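NAD nucleotidase (Haemophilus influenzae, PDB 3ZTV) degrades NAD to adenosine and nicotinamide riboside, as a zinc-containing periplasmic 5'-nucleotidase that also cleaves the pyrophosphate bond of NAD. Local coordinates at residues F46-R57 / V89-Y97; I198-N209 / D218-Y229. One frame throughout, in Å; residues are numbered along the deposited sequence.

From the N terminus, interaction 1 comes first: helix 46-59 leads into strand 63-67, and helix 84-93 then returns beside the first helix, closing a loop of 31 residues. The turn after it delivers the chain into strand 97-99 of the same sheet. Interaction 2 closes a much shorter loop, the eight residues between 209 and 218, most of them helix, and joins neighbouring parallel strands of a second sheet. The two contacts are in series, neither nested nor crossed, with centres about 20 Å apart. Both lie in the calcineurin-like phosphoesterase region, and they meet where Y97 O packs against L201 CD2 at 4.1 Å.

Interaction 1 of 2, residues F46-R57 / V89-Y97; sequences FSAVNAKLNKLR and VMNAGNFHY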
loop_
_atom_site.group_PDB
_atom_site.type_symbol
_atom_site.label_atom_id
_atom_site.label_comp_id
_atom_site.label_asym_id
_atom_site.label_seq_id
_atom_site.Cartn_x
_atom_site.Cartn_y
_atom_site.Cartn_z
ATOM N N PHE A 46 31.943 11.647 -17.314
ATOM C CA PHE A 46 31.902 12.289 -16.009
ATOM C C PHE A 46 32.823 13.497 -15.870
ATOM O O PHE A 46 32.599 14.331 -14.998
ATOM C CB PHE A 46 32.123 11.291 -14.866
ATOM C CG PHE A 46 31.055 11.362 -13.805
ATOM C CD1 PHE A 46 31.138 12.297 -12.781
ATOM C CD2 PHE A 46 29.963 10.507 -13.841
ATOM C CE1 PHE A 46 30.159 12.375 -11.813
ATOM C CE2 PHE A 46 28.974 10.588 -12.867
ATOM C CZ PHE A 46 29.080 11.519 -11.853
ATOM N N SER A 47 33.852 13.614 -16.709
ATOM C CA SER A 47 34.674 14.817 -16.656
ATOM C C SER A 47 33.836 16.036 -17.042
ATOM O O SER A 47 33.893 17.075 -16.373
ATOM C CB SER A 47 35.892 14.693 -17.563
ATOM O OG SER A 47 36.679 15.870 -17.487
ATOM N N ALA A 48 33.056 15.914 -18.115
ATOM C CA ALA A 48 32.141 16.981 -18.518
ATOM C C ALA A 48 31.077 17.239 -17.450
ATOM O O ALA A 48 30.753 18.393 -17.171
ATOM C CB ALA A 48 31.495 16.652 -19.857
ATOM N N VAL A 49 30.523 16.181 -16.856
ATOM C CA VAL A 49 29.512 16.348 -15.804
ATOM C C VAL A 49 30.063 17.202 -14.666
ATOM O O VAL A 49 29.458 18.215 -14.276
ATOM C CB VAL A 49 29.009 14.994 -15.238
ATOM C CG1 VAL A 49 28.255 15.203 -13.944
ATOM C CG2 VAL A 49 28.123 14.291 -16.252
ATOM N N ASN A 50 31.210 16.803 -14.130
ATOM C CA ASN A 50 31.760 17.520 -12.991
ATOM C C ASN A 50 32.187 18.946 -13.328
ATOM O O ASN A 50 31.969 19.867 -12.535
ATOM C CB ASN A 50 32.884 16.718 -12.331
ATOM C CG ASN A 50 32.356 15.539 -11.513
ATOM O OD1 ASN A 50 31.170 15.466 -11.196
ATOM N ND2 ASN A 50 33.245 14.615 -11.170
ATOM N N ALA A 51 32.774 19.131 -14.503
ATOM C CA ALA A 51 33.147 20.473 -14.945
ATOM C C ALA A 51 31.918 21.376 -15.042
ATOM O O ALA A 51 31.936 22.519 -14.582
ATOM C CB ALA A 51 33.872 20.415 -16.288
ATOM N N LYS A 52 30.855 20.878 -15.656
ATOM C CA LYS A 52 29.646 21.681 -15.809
ATOM C C LYS A 52 28.965 21.973 -14.468
ATOM O O LYS A 52 28.538 23.108 -14.214
ATOM C CB LYS A 52 28.671 21.030 -16.800
ATOM C CG LYS A 52 27.418 21.861 -17.071
ATOM C CD LYS A 52 27.522 22.699 -18.334
ATOM C CE LYS A 52 28.519 23.832 -18.203
ATOM N NZ LYS A 52 28.380 24.829 -19.322
ATOM N N LEU A 53 28.855 20.967 -13.604
ATOM C CA LEU A 53 28.312 21.185 -12.264
ATOM C C LEU A 53 29.145 22.222 -11.504
ATOM O O LEU A 53 28.591 23.113 -10.853
ATOM C CB LEU A 53 28.243 19.872 -11.473
ATOM C CG LEU A 53 27.191 18.849 -11.904
ATOM C CD1 LEU A 53 27.400 17.544 -11.134
ATOM C CD2 LEU A 53 25.782 19.378 -11.709
ATOM N N ASN A 54 30.469 22.122 -11.596
ATOM C CA ASN A 54 31.337 23.047 -10.887
ATOM C C ASN A 54 31.143 24.476 -11.366
ATOM O O ASN A 54 31.077 25.403 -10.561
ATOM C CB ASN A 54 32.808 22.640 -11.024
ATOM C CG ASN A 54 33.168 21.448 -10.151
ATOM O OD1 ASN A 54 32.412 21.083 -9.254
ATOM N ND2 ASN A 54 34.332 20.848 -10.400
ATOM N N LYS A 55 31.047 24.661 -12.674
ATOM C CA LYS A 55 30.874 26.002 -13.210
ATOM C C LYS A 55 29.494 26.573 -12.899
ATOM O O LYS A 55 29.367 27.750 -12.555
ATOM C CB LYS A 55 31.149 26.016 -14.711
ATOM C CG LYS A 55 32.617 25.844 -15.031
ATOM C CD LYS A 55 32.900 25.983 -16.508
ATOM C CE LYS A 55 32.620 24.689 -17.249
ATOM N NZ LYS A 55 33.189 24.723 -18.632
ATOM N N LEU A 56 28.454 25.755 -13.012
ATOM C CA LEU A 56 27.100 26.258 -12.767
ATOM C C LEU A 56 26.854 26.565 -11.295
ATOM O O LEU A 56 26.236 27.580 -10.963
ATOM C CB LEU A 56 26.033 25.302 -13.304
ATOM C CG LEU A 56 26.018 25.128 -14.827
ATOM C CD1 LEU A 56 24.951 24.108 -15.233
ATOM C CD2 LEU A 56 25.806 26.467 -15.548
ATOM N N ARG A 57 27.348 25.714 -10.405
ATOM C CA ARG A 57 27.090 25.921 -8.981
ATOM C C ARG A 57 27.761 27.200 -8.464
ATOM O O ARG A 57 27.255 27.827 -7.537
ATOM C CB ARG A 57 27.483 24.695 -8.144
ATOM C CG ARG A 57 28.970 24.525 -7.920
ATOM C CD ARG A 57 29.263 23.157 -7.330
ATOM N NE ARG A 57 28.763 23.024 -5.960
ATOM C CZ ARG A 57 28.634 21.863 -5.325
ATOM N NH1 ARG A 57 28.937 20.729 -5.936
ATOM N NH2 ARG A 57 28.186 21.839 -4.077
ATOM N N VAL A 89 34.372 9.356 -8.892
ATOM C CA VAL A 89 33.957 10.488 -9.725
ATOM C C VAL A 89 32.763 11.238 -9.123
ATOM O O VAL A 89 32.666 12.467 -9.242
ATOM C CB VAL A 89 33.736 10.110 -11.211
ATOM C CG1 VAL A 89 35.037 9.543 -11.827
ATOM C CG2 VAL A 89 32.587 9.125 -11.372
ATOM N N MET A 90 31.876 10.514 -8.447
ATOM C CA MET A 90 30.770 11.154 -7.730
ATOM C C MET A 90 31.286 12.039 -6.602
ATOM O O MET A 90 30.839 13.178 -6.439
ATOM C CB MET A 90 29.809 10.096 -7.180
ATOM C CG MET A 90 29.016 9.384 -8.263
ATOM S SD MET A 90 28.157 7.899 -7.692
ATOM C CE MET A 90 26.740 8.598 -6.829
ATOM N N ASN A 91 32.246 11.527 -5.830
ATOM C CA ASN A 91 32.854 12.315 -4.768
ATOM C C ASN A 91 33.455 13.600 -5.332
ATOM O O ASN A 91 33.323 14.671 -4.734
ATOM C CB ASN A 91 33.928 11.503 -4.047
ATOM C CG ASN A 91 33.344 10.439 -3.135
ATOM O OD1 ASN A 91 32.152 10.458 -2.815
ATOM N ND2 ASN A 91 34.186 9.516 -2.692
ATOM N N ALA A 92 34.102 13.490 -6.491
ATOM C CA ALA A 92 34.751 14.636 -7.128
ATOM C C ALA A 92 33.756 15.692 -7.606
ATOM O O ALA A 92 34.125 16.852 -7.812
ATOM C CB ALA A 92 35.640 14.177 -8.281
ATOM N N GLY A 93 32.499 15.292 -7.793
ATOM C CA GLY A 93 31.448 16.218 -8.162
ATOM C C GLY A 93 30.779 16.914 -6.990
ATOM O O GLY A 93 29.981 17.831 -7.190
ATOM N N ASN A 94 31.080 16.475 -5.768
ATOM C CA ASN A 94 30.522 17.106 -4.571
ATOM C C ASN A 94 29.005 17.292 -4.632
ATOM O O ASN A 94 28.471 18.359 -4.313
ATOM C CB ASN A 94 31.227 18.436 -4.288
ATOM C CG ASN A 94 32.674 18.246 -3.893
ATOM O OD1 ASN A 94 33.588 18.606 -4.637
ATOM N ND2 ASN A 94 32.892 17.664 -2.723
ATOM N N PHE A 95 28.311 16.238 -5.048
ATOM C CA PHE A 95 26.854 16.203 -4.956
ATOM C C PHE A 95 26.394 16.409 -3.512
ATOM O O PHE A 95 27.050 15.946 -2.575
ATOM C CB PHE A 95 26.349 14.847 -5.446
ATOM C CG PHE A 95 26.518 14.639 -6.920
ATOM C CD1 PHE A 95 27.704 14.140 -7.450
ATOM C CD2 PHE A 95 25.488 14.941 -7.777
ATOM C CE1 PHE A 95 27.846 13.962 -8.819
ATOM C CE2 PHE A 95 25.629 14.764 -9.144
ATOM C CZ PHE A 95 26.809 14.275 -9.660
ATOM N N HIS A 96 25.263 17.077 -3.326
ATOM C CA HIS A 96 24.674 17.178 -1.993
ATOM C C HIS A 96 23.942 15.904 -1.567
ATOM O O HIS A 96 23.972 15.527 -0.392
ATOM C CB HIS A 96 23.694 18.347 -1.915
ATOM C CG HIS A 96 24.328 19.687 -2.105
ATOM N ND1 HIS A 96 25.197 20.253 -1.196
ATOM C CD2 HIS A 96 24.197 20.584 -3.108
ATOM C CE1 HIS A 96 25.583 21.437 -1.643
ATOM N NE2 HIS A 96 24.979 21.667 -2.793
ATOM N N TYR A 97 23.251 15.266 -2.515
ATOM C CA TYR A 97 22.469 14.058 -2.224
ATOM C C TYR A 97 22.418 13.102 -3.398
ATOM O O TYR A 97 22.411 13.530 -4.555
ATOM C CB TYR A 97 21.023 14.399 -1.824
ATOM C CG TYR A 97 20.916 15.378 -0.671
ATOM C CD1 TYR A 97 21.055 14.952 0.645
ATOM C CD2 TYR A 97 20.673 16.732 -0.894
ATOM C CE1 TYR A 97 20.973 15.846 1.698
ATOM C CE2 TYR A 97 20.587 17.628 0.158
ATOM C CZ TYR A 97 20.730 17.182 1.445
ATOM O OH TYR A 97 20.638 18.088 2.474
HETATM O O HOH W 1 29.840 20.217 -8.557
HETATM O O HOH W 2 35.778 18.442 -9.385
HETATM O O HOH W 3 33.271 19.455 -7.287
HETATM O O HOH W 4 28.920 20.192 -1.732
#
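F46, N50, L53 and R57 line one side of helix 46-59 and pack against the last turn of helix 84-93 and the loop behind it, a nearly parallel helix pair on the sheet that includes strands 11-18 and 63-67. The short helical axes are inclined by 14° and approach to 9.6 Å. At the start, V89 CG2 sits over one face of the F46 ring, 3.7 Å from its centroid, a CH-pi contact, while V49 CG1 of the ring's own helix lies over the other face. F95 CE1 meets the ring's edge. Further along, L53 CD1 reaches F95 CZ at 3.6 Å; beneath them L16 and V65 of the sheet continue the apolar layer. Between these two apolar contacts stands N50. Its ND2 donates an almost straight bond (166°) to V89 O, with the acceptor close to the amide plane, and also serves T339. The amide oxygen presses on the backbone, OD1 to G93 CA 3.1 Å. Glycine suits this site because a CB would collide with that oxygen. N94, with positive phi, ends the helical run and turns its carbonyl to R57. The arginine leaves its helix with CG wedged between backbone N and carbonyl carbon (chi1 76°), and a bend at chi3 completes the reach: NH1 donates to N94 O at 2.9 Å, from above the carbonyl plane. Water 1 accepts from the same NH1 and donates to G93 O and N54 OD1, tying the two helices together. A guanidinium so placed probably offsets the negative end of the helix 84-93 dipole, whereas the buried N50 OD1 finds no polar partner and is left to van der Waals contact with G93.

Interaction 2 of 2, residues I198-N209 / D218-Y229; sequences IILLSHAGSEKN and DIDVIVTGDSHY. With ZN (zinc ion), chain B.
I198 and D220 open a run of main-chain bonds between parallel strands 198-203 and 221-224. D220 N donates to I198 O, and its carboxylate answers, OD2 accepting from I198 N at 2.9 Å with its anti lone pair. L200 offers both its polar main-chain atoms to strand 221-224, N to V221 O and O from V223 N, each 2.8 Å; S202 repeats the pattern with V223 O and G225 N. Apolar contacts follow the two faces. I199, V221 and V223, beta-branched residues that suit extended chain, share one face with L201: I199 CD1 lies against V221 CB, and L201 CD1 meets V223 CG1 at 3.7 Å. On the other, L200 CD2 runs alongside I222 CG2. This is a beta-alpha-beta crossover, and helix 206-215 packs on the L200/I222 face, where N209 brings its amide over I222 CG2. Side-chain hydrogen bonds fasten that helix to both strands. N209 ND2 donates to T224 OG1 (2.9 Å) and to S202 O, its OD1 accepts from S202 OG, and S202 OG also accepts from A204 N, an ST turn. At the N terminus of the helix S206 N donates to S227 OG (3.0 Å), itself bound to E263. Metal chemistry occupies the C-terminal strand ends, as in calcineurin-like phosphoesterases. D226 CG, anti to the backbone N (chi1 -167°), carries OD1 to the zinc ion at 2.1 Å; D70, N102 and water 6 also bind this zinc, while OD2 pairs with K163. H203, probably another ligand though its modelled ring orientation, CE1 toward the zinc, is doubtful, lays one ring face over the G225-D226 peptide, where glycine leaves room.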
loop_
_atom_site.group_PDB
_atom_site.type_symbol
_atom_site.label_atom_id
_atom_site.label_comp_id
_atom_site.label_asym_id
_atom_site.label_seq_id
_atom_site.Cartn_x
_atom_site.Cartn_y
_atom_site.Cartn_z
ATOM N N ILE A 198 9.384 21.352 -0.263
ATOM C CA ILE A 198 9.756 19.937 -0.235
ATOM C C ILE A 198 10.143 19.450 -1.630
ATOM O O ILE A 198 9.390 19.630 -2.605
ATOM C CB ILE A 198 8.619 19.064 0.345
ATOM C CG1 ILE A 198 8.276 19.537 1.766
ATOM C CG2 ILE A 198 9.016 17.596 0.355
ATOM C CD1 ILE A 198 7.193 18.720 2.479
ATOM N N ILE A 199 11.329 18.842 -1.701
ATOM C CA ILE A 199 11.868 18.269 -2.923
ATOM C C ILE A 199 11.866 16.754 -2.776
ATOM O O ILE A 199 12.281 16.226 -1.739
ATOM C CB ILE A 199 13.340 18.693 -3.130
ATOM C CG1 ILE A 199 13.498 20.211 -3.039
ATOM C CG2 ILE A 199 13.896 18.128 -4.447
ATOM C CD1 ILE A 199 12.719 20.963 -4.054
ATOM N N LEU A 200 11.390 16.055 -3.801
ATOM C CA LEU A 200 11.430 14.596 -3.816
ATOM C C LEU A 200 12.454 14.161 -4.875
ATOM O O LEU A 200 12.334 14.510 -6.055
ATOM C CB LEU A 200 10.039 14.054 -4.144
ATOM C CG LEU A 200 9.867 12.537 -4.169
ATOM C CD1 LEU A 200 10.064 11.969 -2.775
ATOM C CD2 LEU A 200 8.498 12.164 -4.713
ATOM N N LEU A 201 13.474 13.435 -4.433
ATOM C CA LEU A 201 14.534 12.900 -5.288
ATOM C C LEU A 201 14.200 11.422 -5.488
ATOM O O LEU A 201 14.431 10.589 -4.597
ATOM C CB LEU A 201 15.890 13.085 -4.605
ATOM C CG LEU A 201 17.131 12.648 -5.383
ATOM C CD1 LEU A 201 17.234 13.352 -6.738
ATOM C CD2 LEU A 201 18.384 12.875 -4.565
ATOM N N SER A 202 13.590 11.111 -6.625
ATOM C CA SER A 202 12.881 9.846 -6.810
ATOM C C SER A 202 13.284 9.048 -8.040
ATOM O O SER A 202 13.111 9.486 -9.176
ATOM C CB SER A 202 11.372 10.079 -6.858
ATOM O OG SER A 202 10.703 8.890 -7.253
ATOM N N HIS A 203 13.803 7.840 -7.772
ATOM C CA HIS A 203 14.067 6.840 -8.805
ATOM C C HIS A 203 12.831 6.004 -9.154
ATOM O O HIS A 203 12.962 4.872 -9.657
ATOM C CB HIS A 203 15.221 5.891 -8.432
ATOM C CG HIS A 203 15.991 5.408 -9.627
ATOM N ND1 HIS A 203 15.747 4.220 -10.298
ATOM C CD2 HIS A 203 16.984 6.020 -10.306
ATOM C CE1 HIS A 203 16.581 4.123 -11.326
ATOM N NE2 HIS A 203 17.341 5.200 -11.345
ATOM N N ALA A 204 11.636 6.532 -8.893
ATOM C CA ALA A 204 10.416 5.777 -9.205
ATOM C C ALA A 204 10.093 5.720 -10.694
ATOM O O ALA A 204 9.229 4.934 -11.097
ATOM C CB ALA A 204 9.212 6.337 -8.438
ATOM N N GLY A 205 10.785 6.526 -11.498
ATOM C CA GLY A 205 10.492 6.647 -12.918
ATOM C C GLY A 205 9.493 7.759 -13.233
ATOM O O GLY A 205 8.675 8.150 -12.377
ATOM N N SER A 206 9.532 8.263 -14.462
ATOM C CA SER A 206 8.639 9.356 -14.846
ATOM C C SER A 206 7.160 9.035 -14.630
ATOM O O SER A 206 6.419 9.875 -14.121
ATOM C CB SER A 206 8.895 9.784 -16.294
ATOM O OG SER A 206 10.086 10.543 -16.396
ATOM N N GLU A 207 6.727 7.830 -14.982
ATOM C CA GLU A 207 5.303 7.523 -14.913
ATOM C C GLU A 207 4.806 7.630 -13.477
ATOM O O GLU A 207 3.797 8.287 -13.205
ATOM C CB GLU A 207 5.010 6.132 -15.486
ATOM C CG GLU A 207 3.530 5.754 -15.467
ATOM C CD GLU A 207 3.268 4.357 -16.005
ATOM O OE1 GLU A 207 3.926 3.397 -15.542
ATOM O OE2 GLU A 207 2.397 4.224 -16.892
ATOM N N LYS A 208 5.519 6.997 -12.550
ATOM C CA LYS A 208 5.114 7.002 -11.149
ATOM C C LYS A 208 5.273 8.392 -10.535
ATOM O O LYS A 208 4.430 8.822 -9.750
ATOM C CB LYS A 208 5.893 5.945 -10.354
ATOM C CG LYS A 208 5.581 5.936 -8.861
ATOM C CD LYS A 208 4.138 5.542 -8.539
ATOM C CE LYS A 208 3.819 4.141 -9.000
ATOM N NZ LYS A 208 2.469 3.717 -8.524
ATOM N N ASN A 209 6.327 9.113 -10.903
ATOM C CA ASN A 209 6.524 10.472 -10.394
ATOM C C ASN A 209 5.444 11.457 -10.879
ATOM O O ASN A 209 5.047 12.366 -10.136
ATOM C CB ASN A 209 7.927 11.001 -10.721
ATOM C CG ASN A 209 9.006 10.338 -9.892
ATOM O OD1 ASN A 209 8.712 9.683 -8.879
ATOM N ND2 ASN A 209 10.259 10.532 -10.295
ATOM N N ASP A 218 1.795 18.635 -1.080
ATOM C CA ASP A 218 2.885 19.199 -0.289
ATOM C C ASP A 218 4.292 18.948 -0.846
ATOM O O ASP A 218 5.285 19.281 -0.196
ATOM C CB ASP A 218 2.770 18.758 1.177
ATOM C CG ASP A 218 1.432 19.127 1.789
ATOM O OD1 ASP A 218 1.010 20.295 1.651
ATOM O OD2 ASP A 218 0.800 18.234 2.381
ATOM N N ILE A 219 4.364 18.391 -2.052
ATOM C CA ILE A 219 5.663 18.178 -2.716
ATOM C C ILE A 219 5.781 19.116 -3.921
ATOM O O ILE A 219 4.908 19.131 -4.791
ATOM C CB ILE A 219 5.851 16.699 -3.136
ATOM C CG1 ILE A 219 5.777 15.784 -1.905
ATOM C CG2 ILE A 219 7.159 16.505 -3.920
ATOM C CD1 ILE A 219 5.911 14.304 -2.243
ATOM N N ASP A 220 6.852 19.901 -3.947
ATOM C CA ASP A 220 7.008 20.979 -4.927
ATOM C C ASP A 220 7.749 20.612 -6.210
ATOM O O ASP A 220 7.367 21.060 -7.298
ATOM C CB ASP A 220 7.695 22.162 -4.254
ATOM C CG ASP A 220 6.882 22.696 -3.083
ATOM O OD1 ASP A 220 5.738 23.134 -3.303
ATOM O OD2 ASP A 220 7.342 22.678 -1.921
ATOM N N VAL A 221 8.810 19.817 -6.081
ATOM C CA VAL A 221 9.645 19.434 -7.229
ATOM C C VAL A 221 9.994 17.954 -7.103
ATOM O O VAL A 221 10.384 17.494 -6.016
ATOM C CB VAL A 221 10.957 20.275 -7.318
ATOM C CG1 VAL A 221 11.765 19.920 -8.567
ATOM C CG2 VAL A 221 10.634 21.768 -7.334
ATOM N N ILE A 222 9.842 17.215 -8.197
ATOM C CA ILE A 222 10.228 15.801 -8.213
ATOM C C ILE A 222 11.327 15.566 -9.252
ATOM O O ILE A 222 11.082 15.547 -10.469
ATOM C CB ILE A 222 9.026 14.868 -8.478
ATOM C CG1 ILE A 222 7.848 15.204 -7.546
ATOM C CG2 ILE A 222 9.457 13.409 -8.357
ATOM C CD1 ILE A 222 6.587 14.403 -7.808
ATOM N N VAL A 223 12.541 15.373 -8.755
ATOM C CA VAL A 223 13.740 15.173 -9.560
ATOM C C VAL A 223 13.832 13.677 -9.820
ATOM O O VAL A 223 13.901 12.885 -8.871
ATOM C CB VAL A 223 14.992 15.678 -8.797
ATOM C CG1 VAL A 223 16.267 15.506 -9.639
ATOM C CG2 VAL A 223 14.804 17.142 -8.362
ATOM N N THR A 224 13.800 13.301 -11.096
ATOM C CA THR A 224 13.490 11.934 -11.517
ATOM C C THR A 224 14.680 11.115 -12.021
ATOM O O THR A 224 15.578 11.638 -12.704
ATOM C CB THR A 224 12.425 11.985 -12.632
ATOM O OG1 THR A 224 11.229 12.581 -12.112
ATOM C CG2 THR A 224 12.092 10.625 -13.193
ATOM N N GLY A 225 14.640 9.824 -11.696
ATOM C CA GLY A 225 15.447 8.821 -12.366
ATOM C C GLY A 225 14.640 7.587 -12.707
ATOM O O GLY A 225 13.478 7.461 -12.307
ATOM N N ASP A 226 15.287 6.696 -13.456
ATOM C CA ASP A 226 14.827 5.350 -13.854
ATOM C C ASP A 226 14.332 5.199 -15.277
ATOM O O ASP A 226 14.567 4.154 -15.892
ATOM C CB ASP A 226 13.824 4.694 -12.888
ATOM C CG ASP A 226 13.630 3.200 -13.184
ATOM O OD1 ASP A 226 14.591 2.414 -13.064
ATOM O OD2 ASP A 226 12.507 2.783 -13.552
ATOM N N SER A 227 13.621 6.203 -15.782
ATOM C CA SER A 227 13.039 6.127 -17.121
ATOM C C SER A 227 13.999 6.519 -18.254
ATOM O O SER A 227 13.756 6.168 -19.409
ATOM C CB SER A 227 11.740 6.953 -17.194
ATOM O OG SER A 227 11.778 8.132 -16.380
ATOM N N HIS A 228 15.090 7.218 -17.928
ATOM C CA HIS A 228 16.106 7.590 -18.924
ATOM C C HIS A 228 15.549 8.571 -19.992
ATOM O O HIS A 228 16.101 8.685 -21.097
ATOM C CB HIS A 228 16.655 6.347 -19.650
ATOM C CG HIS A 228 17.543 5.434 -18.838
ATOM N ND1 HIS A 228 17.501 5.285 -17.465
ATOM C CD2 HIS A 228 18.488 4.568 -19.271
ATOM C CE1 HIS A 228 18.398 4.379 -17.102
ATOM N NE2 HIS A 228 19.014 3.938 -18.179
ATOM N N TYR A 229 14.472 9.284 -19.684
ATOM C CA TYR A 229 13.875 10.212 -20.652
ATOM C C TYR A 229 14.641 11.518 -20.759
ATOM O O TYR A 229 14.981 12.145 -19.738
ATOM C CB TYR A 229 12.439 10.561 -20.262
ATOM C CG TYR A 229 11.424 9.447 -20.358
ATOM C CD1 TYR A 229 11.678 8.281 -21.073
ATOM C CD2 TYR A 229 10.189 9.574 -19.732
ATOM C CE1 TYR A 229 10.718 7.272 -21.155
ATOM C CE2 TYR A 229 9.229 8.583 -19.816
ATOM C CZ TYR A 229 9.499 7.434 -20.517
ATOM O OH TYR A 229 8.543 6.441 -20.586
HETATM ZN ZN ZN B . 16.712 2.605 -12.771
HETATM O O HOH W 5 10.250 1.885 -12.234
HETATM O O HOH W 6 16.935 2.549 -14.764
#